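Local coordinates for protein leucine aminopeptidase A1, chloroplastic (Solanum lycopersicum, PDB 5D8N) that removes N-terminal amino acids, preferably leucine, from peptides as a magnesium-dependent homohexameric aminopeptidase, and takes part in wound signalling and insect defence, at residues 28-39 and 185-195; 43-53 and 103-113. The protein carries 1 engineered substitution. All coordinates share one frame; numbering follows the deposited sequence.

In the fold
Both contacts pair neighbouring parallel strands of one six-stranded mixed sheet in the N-terminal domain of this M17 aminopeptidase, a domain of the macro clan, and their centres lie about 14 Å apart. Contact 2, nested in the chain between the two segments of contact 1, joins strands 46-52 and 104-112 in the interior, and most of its touching residues are buried. Contact 1 joins strand 31-35, outermost within the chain, to 187-191; one face is apolar, the other mostly polar (Ser31, Lys35, Ser187, Asp189) but with Leu191, and a magnesium ion binds Ile32 O at the outer edge. In contact 2 aliphatic side chains line both faces, and charge gathers at the ends. Val39 of contact 1 packs on Leu47 of contact 2.

Contact 1. Residues 28-39 and 185-195; sequences PKISIGAKDTAV and LESLDILGLGT. With MG (magnesium ion), chain G.
Five backbone hydrogen bonds zip strand 31-35 to strand 187-191 in parallel register. Ser31 N donates to Glu186 O, and Leu188 N to Ser31 O at 2.9 Å; Gly33 N then reaches Leu188 O, Ile190 N reaches Gly33 O, and Lys35 N closes the series on Ile190 O at 3.0 Å. Ile32 turns its backbone N and O away from this pairing, as Ala34 N does toward Glu200: Ile32 O binds a magnesium ion at 2.4 Å, five waters complete six ligands, and one of those waters also accepts from Ile32 N. That carbonyl is the ion's only direct protein ligand here, at the edge of the sheet and away from the catalytic metal site. On the face carrying Ser31 and Lys35, the lysine chain bends at CG (chi2 -69°) and passes across Asp189, Lys35 CE lying 3.3 Å from Asp189 OD1. NZ stays 4.5 Å from the same Asp189 OD1, too long for a salt bridge, while Asp189 OD2 is hydrogen-bonded to Trp42. At the strand ends one water donates to Lys35 O and accepts from Gly192 N. Leu191 reaches CD2 to within 3.8 Å of Lys35 CB, and Val39 CG2 lies against Leu191 CB. The other face is aliphatic: Ile32 CG2 touches Leu188 CD2 at 3.9 Å and also meets Ile190 CD1. Ala34 CB sits 3.4 Å from Gly194 O, where the chain curls back past the strand. Such a parallel edge pair flanked by helices is consistent with a macro-like alpha/beta fold. Helix 197-221 covers Ile32 and Ala34 through Ile203, helix 152-170 meets Ile32 and Leu185, and strand 139-144 continues the sheet beyond 187-191, with Leu188 against Ile140 and Val142.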
loop_
_atom_site.group_PDB
_atom_site.type_symbol
_atom_site.label_atom_id
_atom_site.label_comp_id
_atom_site.label_asym_id
_atom_site.label_seq_id
_atom_site.Cartn_x
_atom_site.Cartn_y
_atom_site.Cartn_z
ATOM N N PRO A 28 39.612 24.547 13.711
ATOM C CA PRO A 28 40.432 25.760 13.655
ATOM C C PRO A 28 39.888 26.745 12.613
ATOM O O PRO A 28 39.155 26.370 11.694
ATOM C CB PRO A 28 41.802 25.219 13.239
ATOM C CG PRO A 28 41.471 24.058 12.361
ATOM C CD PRO A 28 40.230 23.438 12.952
ATOM N N LYS A 29 40.100 28.030 12.851
ATOM C CA LYS A 29 39.968 28.998 11.776
ATOM C C LYS A 29 41.145 28.818 10.825
ATOM O O LYS A 29 42.290 29.021 11.209
ATOM C CB LYS A 29 39.992 30.423 12.334
ATOM C CG LYS A 29 39.709 31.489 11.284
ATOM C CD LYS A 29 38.248 31.456 10.850
ATOM C CE LYS A 29 37.316 31.559 12.054
ATOM N NZ LYS A 29 36.104 30.708 11.933
ATOM N N ILE A 30 40.860 28.546 9.563
ATOM C CA ILE A 30 41.898 28.435 8.573
ATOM C C ILE A 30 42.412 29.835 8.292
ATOM O O ILE A 30 41.635 30.784 8.194
ATOM C CB ILE A 30 41.352 27.772 7.293
ATOM C CG1 ILE A 30 40.874 26.354 7.624
ATOM C CG2 ILE A 30 42.418 27.702 6.227
ATOM C CD1 ILE A 30 39.889 25.793 6.614
ATOM N N SER A 31 43.734 29.973 8.240
ATOM C CA SER A 31 44.351 31.228 7.861
ATOM C C SER A 31 44.492 31.269 6.345
ATOM O O SER A 31 45.225 30.470 5.761
ATOM C CB SER A 31 45.727 31.353 8.536
ATOM O OG SER A 31 46.368 32.560 8.164
ATOM N N ILE A 32 43.754 32.167 5.699
ATOM C CA ILE A 32 43.725 32.207 4.230
ATOM C C ILE A 32 44.330 33.517 3.745
ATOM O O ILE A 32 43.962 34.600 4.199
ATOM C CB ILE A 32 42.283 32.123 3.691
ATOM C CG1 ILE A 32 41.612 30.886 4.245
ATOM C CG2 ILE A 32 42.293 32.117 2.171
ATOM C CD1 ILE A 32 40.202 30.695 3.754
ATOM N N GLY A 33 45.230 33.418 2.783
ATOM C CA GLY A 33 45.833 34.611 2.218
ATOM C C GLY A 33 46.191 34.399 0.773
ATOM O O GLY A 33 46.390 33.258 0.321
ATOM N N ALA A 34 46.191 35.502 0.031
ATOM C CA ALA A 34 46.638 35.486 -1.353
ATOM C C ALA A 34 48.097 35.941 -1.398
ATOM O O ALA A 34 48.449 36.869 -0.668
ATOM C CB ALA A 34 45.773 36.411 -2.182
ATOM N N LYS A 35 48.955 35.120 -2.008
ATOM C CA LYS A 35 50.413 35.327 -2.014
ATOM C C LYS A 35 50.908 35.470 -3.441
ATOM O O LYS A 35 50.319 34.900 -4.359
ATOM C CB LYS A 35 51.194 34.168 -1.379
ATOM C CG LYS A 35 50.686 33.651 -0.049
ATOM C CD LYS A 35 50.896 34.662 1.060
ATOM C CE LYS A 35 50.515 34.077 2.409
ATOM N NZ LYS A 35 50.481 35.135 3.458
ATOM N N ASP A 36 52.045 36.144 -3.600
ATOM C CA ASP A 36 52.662 36.334 -4.920
ATOM C C ASP A 36 53.776 35.314 -5.171
ATOM O O ASP A 36 54.434 35.351 -6.206
ATOM C CB ASP A 36 53.172 37.776 -5.129
ATOM C CG ASP A 36 54.199 38.213 -4.093
ATOM O OD1 ASP A 36 54.771 37.364 -3.369
ATOM O OD2 ASP A 36 54.453 39.439 -4.022
ATOM N N THR A 37 53.939 34.379 -4.238
ATOM C CA THR A 37 54.890 33.288 -4.370
ATOM C C THR A 37 54.675 32.526 -5.668
ATOM O O THR A 37 53.565 32.123 -5.998
ATOM C CB THR A 37 54.730 32.263 -3.234
ATOM O OG1 THR A 37 54.699 32.924 -1.969
ATOM C CG2 THR A 37 55.848 31.215 -3.269
ATOM N N ALA A 38 55.752 32.332 -6.413
ATOM C CA ALA A 38 55.707 31.494 -7.594
ATOM C C ALA A 38 55.253 30.092 -7.182
ATOM O O ALA A 38 55.746 29.519 -6.212
ATOM C CB ALA A 38 57.077 31.449 -8.255
ATOM N N VAL A 39 54.422 29.496 -8.022
ATOM C CA VAL A 39 53.869 28.200 -7.691
ATOM C C VAL A 39 54.942 27.127 -7.567
ATOM O O VAL A 39 54.946 26.379 -6.591
ATOM C CB VAL A 39 52.812 27.762 -8.712
ATOM C CG1 VAL A 39 52.330 26.364 -8.378
ATOM C CG2 VAL A 39 51.639 28.730 -8.698
ATOM N N LEU A 185 43.712 20.985 8.866
ATOM C CA LEU A 185 43.989 22.101 7.950
ATOM C C LEU A 185 44.089 23.444 8.676
ATOM O O LEU A 185 43.202 23.815 9.431
ATOM C CB LEU A 185 42.918 22.189 6.871
ATOM C CG LEU A 185 43.203 23.232 5.806
ATOM C CD1 LEU A 185 44.540 22.954 5.139
ATOM C CD2 LEU A 185 42.095 23.207 4.775
ATOM N N GLU A 186 45.225 24.117 8.547
ATOM C CA GLU A 186 45.467 25.331 9.315
ATOM C C GLU A 186 45.597 26.546 8.415
ATOM O O GLU A 186 45.330 27.663 8.842
ATOM C CB GLU A 186 46.743 25.188 10.141
ATOM C CG GLU A 186 46.576 24.285 11.349
ATOM C CD GLU A 186 47.879 24.046 12.102
ATOM O OE1 GLU A 186 48.915 24.691 11.806
ATOM O OE2 GLU A 186 47.851 23.183 13.003
ATOM N N SER A 187 46.142 26.364 7.220
ATOM C CA SER A 187 46.339 27.509 6.343
ATOM C C SER A 187 46.116 27.165 4.878
ATOM O O SER A 187 46.385 26.061 4.432
ATOM C CB SER A 187 47.715 28.139 6.565
ATOM O OG SER A 187 48.770 27.393 5.985
ATOM N N LEU A 188 45.692 28.164 4.121
ATOM C CA LEU A 188 45.557 28.077 2.677
ATOM C C LEU A 188 46.221 29.302 2.079
ATOM O O LEU A 188 45.829 30.437 2.384
ATOM C CB LEU A 188 44.077 28.056 2.297
ATOM C CG LEU A 188 43.738 28.367 0.830
ATOM C CD1 LEU A 188 44.199 27.284 -0.120
ATOM C CD2 LEU A 188 42.245 28.569 0.671
ATOM N N ASP A 189 47.151 29.050 1.161
ATOM C CA ASP A 189 47.757 30.082 0.323
ATOM C C ASP A 189 47.162 29.973 -1.071
ATOM O O ASP A 189 47.205 28.928 -1.700
ATOM C CB ASP A 189 49.284 29.904 0.263
ATOM C CG ASP A 189 49.953 30.124 1.613
ATOM O OD1 ASP A 189 49.422 30.925 2.414
ATOM O OD2 ASP A 189 51.012 29.516 1.886
ATOM N N ILE A 190 46.520 31.038 -1.515
ATOM C CA ILE A 190 46.023 31.106 -2.861
ATOM C C ILE A 190 47.046 31.833 -3.724
ATOM O O ILE A 190 47.413 32.976 -3.450
ATOM C CB ILE A 190 44.662 31.818 -2.878
ATOM C CG1 ILE A 190 43.668 31.033 -2.008
ATOM C CG2 ILE A 190 44.135 31.920 -4.305
ATOM C CD1 ILE A 190 42.351 31.751 -1.812
ATOM N N LEU A 191 47.441 31.182 -4.807
ATOM C CA LEU A 191 48.564 31.625 -5.625
ATOM C C LEU A 191 48.132 31.940 -7.051
ATOM O O LEU A 191 47.148 31.395 -7.568
ATOM C CB LEU A 191 49.651 30.549 -5.680
ATOM C CG LEU A 191 50.123 29.939 -4.356
ATOM C CD1 LEU A 191 51.207 28.891 -4.617
ATOM C CD2 LEU A 191 50.615 31.012 -3.398
ATOM N N GLY A 192 48.833 32.908 -7.635
ATOM C CA GLY A 192 48.704 33.218 -9.057
ATOM C C GLY A 192 47.551 34.148 -9.394
ATOM O O GLY A 192 47.231 34.298 -10.571
ATOM N N LEU A 193 46.766 34.545 -8.391
ATOM C CA LEU A 193 45.516 35.215 -8.687
ATOM C C LEU A 193 45.521 36.665 -8.186
ATOM O O LEU A 193 44.489 37.339 -8.253
ATOM C CB LEU A 193 44.321 34.445 -8.107
ATOM C CG LEU A 193 44.043 33.061 -8.700
ATOM C CD1 LEU A 193 42.938 32.325 -7.941
ATOM C CD2 LEU A 193 43.668 33.152 -10.172
ATOM N N GLY A 194 46.667 37.138 -7.707
ATOM C CA GLY A 194 46.809 38.520 -7.265
ATOM C C GLY A 194 47.059 38.598 -5.774
ATOM O O GLY A 194 46.984 37.587 -5.078
ATOM N N THR A 195 47.508 39.765 -5.321
ATOM C CA THR A 195 47.721 40.048 -3.895
ATOM C C THR A 195 47.233 41.447 -3.569
ATOM O O THR A 195 46.814 42.182 -4.444
ATOM C CB THR A 195 49.210 40.025 -3.482
ATOM O OG1 THR A 195 49.933 40.971 -4.277
ATOM C CG2 THR A 195 49.801 38.640 -3.676
HETATM MG MG MG G . 42.950 35.701 6.057
HETATM O O HOH W 1 41.953 34.053 7.094
HETATM O O HOH W 2 47.695 31.620 4.582
HETATM O O HOH W 3 44.729 35.084 7.018
HETATM O O HOH W 4 49.247 36.276 -7.162
HETATM O O HOH W 5 51.592 33.603 -6.512
HETATM O O HOH W 6 42.952 37.190 7.797
HETATM O O HOH W 7 44.270 37.290 4.566
HETATM O O HOH W 8 41.380 36.363 5.307
#

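Contact 2. Residues 43-53 and 103-113; sequences QGDLLAIGATE and GGRITLVGLGS
Leu46 CD1 lies across the aliphatic part of Arg105, 3.8 Å from its CD. Arg105 starts extended and bends at chi3 (-80°), bringing NE to a water in the guanidinium plane that also donates to Asp45 O; NH1 bonds Asn98, and NH2 makes salt bridges to Glu86 and Glu87 of a second subunit. Next along, on the face of Ala48 and Thr107, Thr107 in one of its two conformers sets CG2 between the backbone N and the carbonyl carbon, 3.5 Å from Ala48 CB, and turns OG1 to Val97 O. The strands run parallel, as in the central sheet of a macro-like alpha/beta fold, bonded from Leu47 N to Arg105 O through to Leu111 N and Ala51 O. On the opposite face Ile49 and Leu108 lie side by side, CB to CD2 4.0 Å, under helix 67-75. Further along, Leu111 swings CD1 over the Gly50 backbone, 3.5 Å from its C. At the end Glu53 N donates to Gly112 O at 3.1 Å, from above the carbonyl plane, and Glu53 CG lies 3.7 Å from Gly112 C, the chain extended beyond it. Cutting Glu53 back to an alanine is likely to open a gap beside the Gly112 peptide, where CG now lies, and to take the carboxylate from near Ser113.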
loop_
_atom_site.group_PDB
_atom_site.type_symbol
_atom_site.label_atom_id
_atom_site.label_comp_id
_atom_site.label_asym_id
_atom_site.label_seq_id
_atom_site.Cartn_x
_atom_site.Cartn_y
_atom_site.Cartn_z
ATOM N N GLN A 43 56.328 26.024 -0.852
ATOM C CA GLN A 43 56.664 24.880 -0.016
ATOM C C GLN A 43 55.652 24.685 1.127
ATOM O O GLN A 43 55.190 25.626 1.776
ATOM C CB GLN A 43 58.111 24.979 0.501
ATOM C CG GLN A 43 59.163 24.163 -0.271
ATOM C CD GLN A 43 59.023 22.642 -0.154
ATOM O OE1 GLN A 43 58.455 22.112 0.812
ATOM N NE2 GLN A 43 59.597 21.927 -1.122
ATOM N N GLY A 44 55.186 23.448 1.259
ATOM C CA GLY A 44 54.209 23.082 2.279
ATOM C C GLY A 44 53.702 21.681 1.996
ATOM O O GLY A 44 54.306 20.959 1.205
ATOM N N ASP A 45 52.564 21.315 2.579
ATOM C CA ASP A 45 52.161 19.921 2.602
ATOM C C ASP A 45 51.489 19.460 1.306
ATOM O O ASP A 45 51.571 18.296 0.936
ATOM C CB ASP A 45 51.229 19.657 3.774
ATOM C CG ASP A 45 51.857 19.995 5.102
ATOM O OD1 ASP A 45 53.093 19.891 5.211
ATOM O OD2 ASP A 45 51.126 20.399 6.031
ATOM N N LEU A 46 50.765 20.355 0.661
ATOM C CA LEU A 46 49.960 19.992 -0.479
ATOM C C LEU A 46 49.711 21.191 -1.368
ATOM O O LEU A 46 49.185 22.213 -0.933
ATOM C CB LEU A 46 48.620 19.427 -0.017
ATOM C CG LEU A 46 47.599 19.185 -1.138
ATOM C CD1 LEU A 46 47.988 18.000 -2.009
ATOM C CD2 LEU A 46 46.252 18.949 -0.485
ATOM N N LEU A 47 49.989 20.997 -2.644
ATOM C CA LEU A 47 49.676 21.963 -3.678
ATOM C C LEU A 47 48.597 21.347 -4.564
ATOM O O LEU A 47 48.815 20.320 -5.220
ATOM C CB LEU A 47 50.936 22.230 -4.514
ATOM C CG LEU A 47 50.737 23.084 -5.770
ATOM C CD1 LEU A 47 50.226 24.481 -5.435
ATOM C CD2 LEU A 47 52.044 23.181 -6.538
ATOM N N ALA A 48 47.479 22.046 -4.665
ATOM C CA ALA A 48 46.398 21.639 -5.551
ATOM C C ALA A 48 46.318 22.582 -6.736
ATOM O O ALA A 48 46.244 23.804 -6.564
ATOM C CB ALA A 48 45.067 21.666 -4.799
ATOM N N ILE A 49 46.277 22.004 -7.926
ATOM C CA ILE A 49 46.231 22.777 -9.156
ATOM C C ILE A 49 45.010 22.434 -9.996
ATOM O O ILE A 49 44.760 21.270 -10.329
ATOM C CB ILE A 49 47.468 22.481 -10.010
ATOM C CG1 ILE A 49 48.704 22.943 -9.242
ATOM C CG2 ILE A 49 47.368 23.213 -11.349
ATOM C CD1 ILE A 49 49.962 22.240 -9.707
ATOM N N GLY A 50 44.241 23.463 -10.321
ATOM C CA GLY A 50 43.007 23.298 -11.085
ATOM C C GLY A 50 43.337 23.387 -12.553
ATOM O O GLY A 50 43.905 24.397 -12.972
ATOM N N ALA A 51 43.066 22.314 -13.303
ATOM C CA ALA A 51 43.399 22.258 -14.713
ATOM C C ALA A 51 42.173 21.889 -15.520
ATOM O O ALA A 51 41.563 20.846 -15.275
ATOM C CB ALA A 51 44.525 21.256 -14.971
ATOM N N THR A 52 41.961 22.645 -16.598
ATOM C CA THR A 52 40.928 22.339 -17.574
ATOM C C THR A 52 41.458 21.225 -18.462
ATOM O O THR A 52 42.666 20.981 -18.491
ATOM C CB THR A 52 40.603 23.570 -18.472
ATOM O OG1 THR A 52 41.759 23.926 -19.241
ATOM C CG2 THR A 52 40.175 24.797 -17.650
ATOM N N GLU A 53 40.593 20.703 -19.327
ATOM C CA GLU A 53 40.990 19.732 -20.350
ATOM C C GLU A 53 42.017 20.318 -21.294
ATOM O O GLU A 53 43.030 19.680 -21.565
ATOM C CB GLU A 53 39.794 19.197 -21.136
ATOM C CG GLU A 53 38.789 18.518 -20.228
ATOM C CD GLU A 53 37.680 17.800 -20.967
ATOM O OE1 GLU A 53 36.535 17.808 -20.476
ATOM O OE2 GLU A 53 38.000 17.066 -21.918
ATOM N N GLY A 103 59.645 15.840 -0.444
ATOM C CA GLY A 103 59.499 17.269 -0.230
ATOM C C GLY A 103 58.096 17.825 -0.404
ATOM O O GLY A 103 57.857 18.998 -0.123
ATOM N N GLY A 104 57.151 17.017 -0.869
ATOM C CA GLY A 104 55.795 17.527 -0.979
ATOM C C GLY A 104 54.767 16.633 -1.641
ATOM O O GLY A 104 54.976 15.430 -1.837
ATOM N N ARG A 105 53.619 17.239 -1.945
ATOM C CA ARG A 105 52.505 16.514 -2.531
ATOM C C ARG A 105 51.793 17.439 -3.507
ATOM O O ARG A 105 51.478 18.576 -3.166
ATOM C CB ARG A 105 51.585 16.050 -1.405
ATOM C CG ARG A 105 50.500 15.099 -1.838
ATOM C CD ARG A 105 49.563 14.795 -0.685
ATOM N NE ARG A 105 50.106 13.797 0.233
ATOM C CZ ARG A 105 49.881 12.490 0.153
ATOM N NH1 ARG A 105 49.192 11.979 -0.852
ATOM N NH2 ARG A 105 50.277 11.692 1.131
ATOM N N ILE A 106 51.464 16.915 -4.678
ATOM C CA ILE A 106 50.675 17.649 -5.639
ATOM C C ILE A 106 49.381 16.914 -5.946
ATOM O O ILE A 106 49.374 15.696 -6.098
ATOM C CB ILE A 106 51.457 17.881 -6.940
ATOM C CG1 ILE A 106 52.515 18.944 -6.665
ATOM C CG2 ILE A 106 50.539 18.409 -8.038
ATOM C CD1 ILE A 106 53.482 19.212 -7.806
ATOM N N THR A 107 48.274 17.647 -6.034
ATOM C CA THR A 107 47.069 17.095 -6.648
ATOM C C THR A 107 46.599 17.962 -7.810
ATOM O O THR A 107 46.467 19.181 -7.674
ATOM C CB THR A 107 45.923 16.873 -5.640
ATOM O OG1 THR A 107 44.817 16.216 -6.284
ATOM C CG2 THR A 107 45.472 18.186 -5.020
ATOM N N LEU A 108 46.397 17.324 -8.962
ATOM C CA LEU A 108 45.767 17.980 -10.103
ATOM C C LEU A 108 44.280 17.702 -10.063
ATOM O O LEU A 108 43.863 16.577 -9.827
ATOM C CB LEU A 108 46.325 17.428 -11.411
ATOM C CG LEU A 108 47.855 17.432 -11.547
ATOM C CD1 LEU A 108 48.179 16.944 -12.946
ATOM C CD2 LEU A 108 48.425 18.827 -11.321
ATOM N N VAL A 109 43.477 18.738 -10.253
ATOM C CA VAL A 109 42.028 18.634 -10.170
ATOM C C VAL A 109 41.423 19.080 -11.482
ATOM O O VAL A 109 41.693 20.193 -11.949
ATOM C CB VAL A 109 41.485 19.552 -9.059
ATOM C CG1 VAL A 109 39.973 19.470 -9.005
ATOM C CG2 VAL A 109 42.081 19.148 -7.717
ATOM N N GLY A 110 40.592 18.224 -12.065
ATOM C CA GLY A 110 40.023 18.491 -13.381
ATOM C C GLY A 110 38.926 19.521 -13.298
ATOM O O GLY A 110 38.061 19.422 -12.447
ATOM N N LEU A 111 38.985 20.543 -14.148
ATOM C CA LEU A 111 37.922 21.543 -14.214
ATOM C C LEU A 111 36.963 21.334 -15.396
ATOM O O LEU A 111 36.031 22.116 -15.591
ATOM C CB LEU A 111 38.546 22.928 -14.285
ATOM C CG LEU A 111 39.433 23.296 -13.094
ATOM C CD1 LEU A 111 40.113 24.647 -13.284
ATOM C CD2 LEU A 111 38.618 23.302 -11.811
ATOM N N GLY A 112 37.279 20.375 -16.262
ATOM C CA GLY A 112 36.494 20.117 -17.456
ATOM C C GLY A 112 36.740 21.151 -18.538
ATOM O O GLY A 112 37.812 21.748 -18.602
ATOM N N SER A 113 35.735 21.378 -19.377
ATOM C CA SER A 113 35.768 22.484 -20.330
ATOM C C SER A 113 34.492 23.319 -20.182
ATOM O O SER A 113 33.395 22.808 -19.928
ATOM C CB SER A 113 35.923 21.924 -21.746
ATOM O OG SER A 113 34.782 21.173 -22.131
HETATM O O HOH W 9 51.657 15.428 2.375
#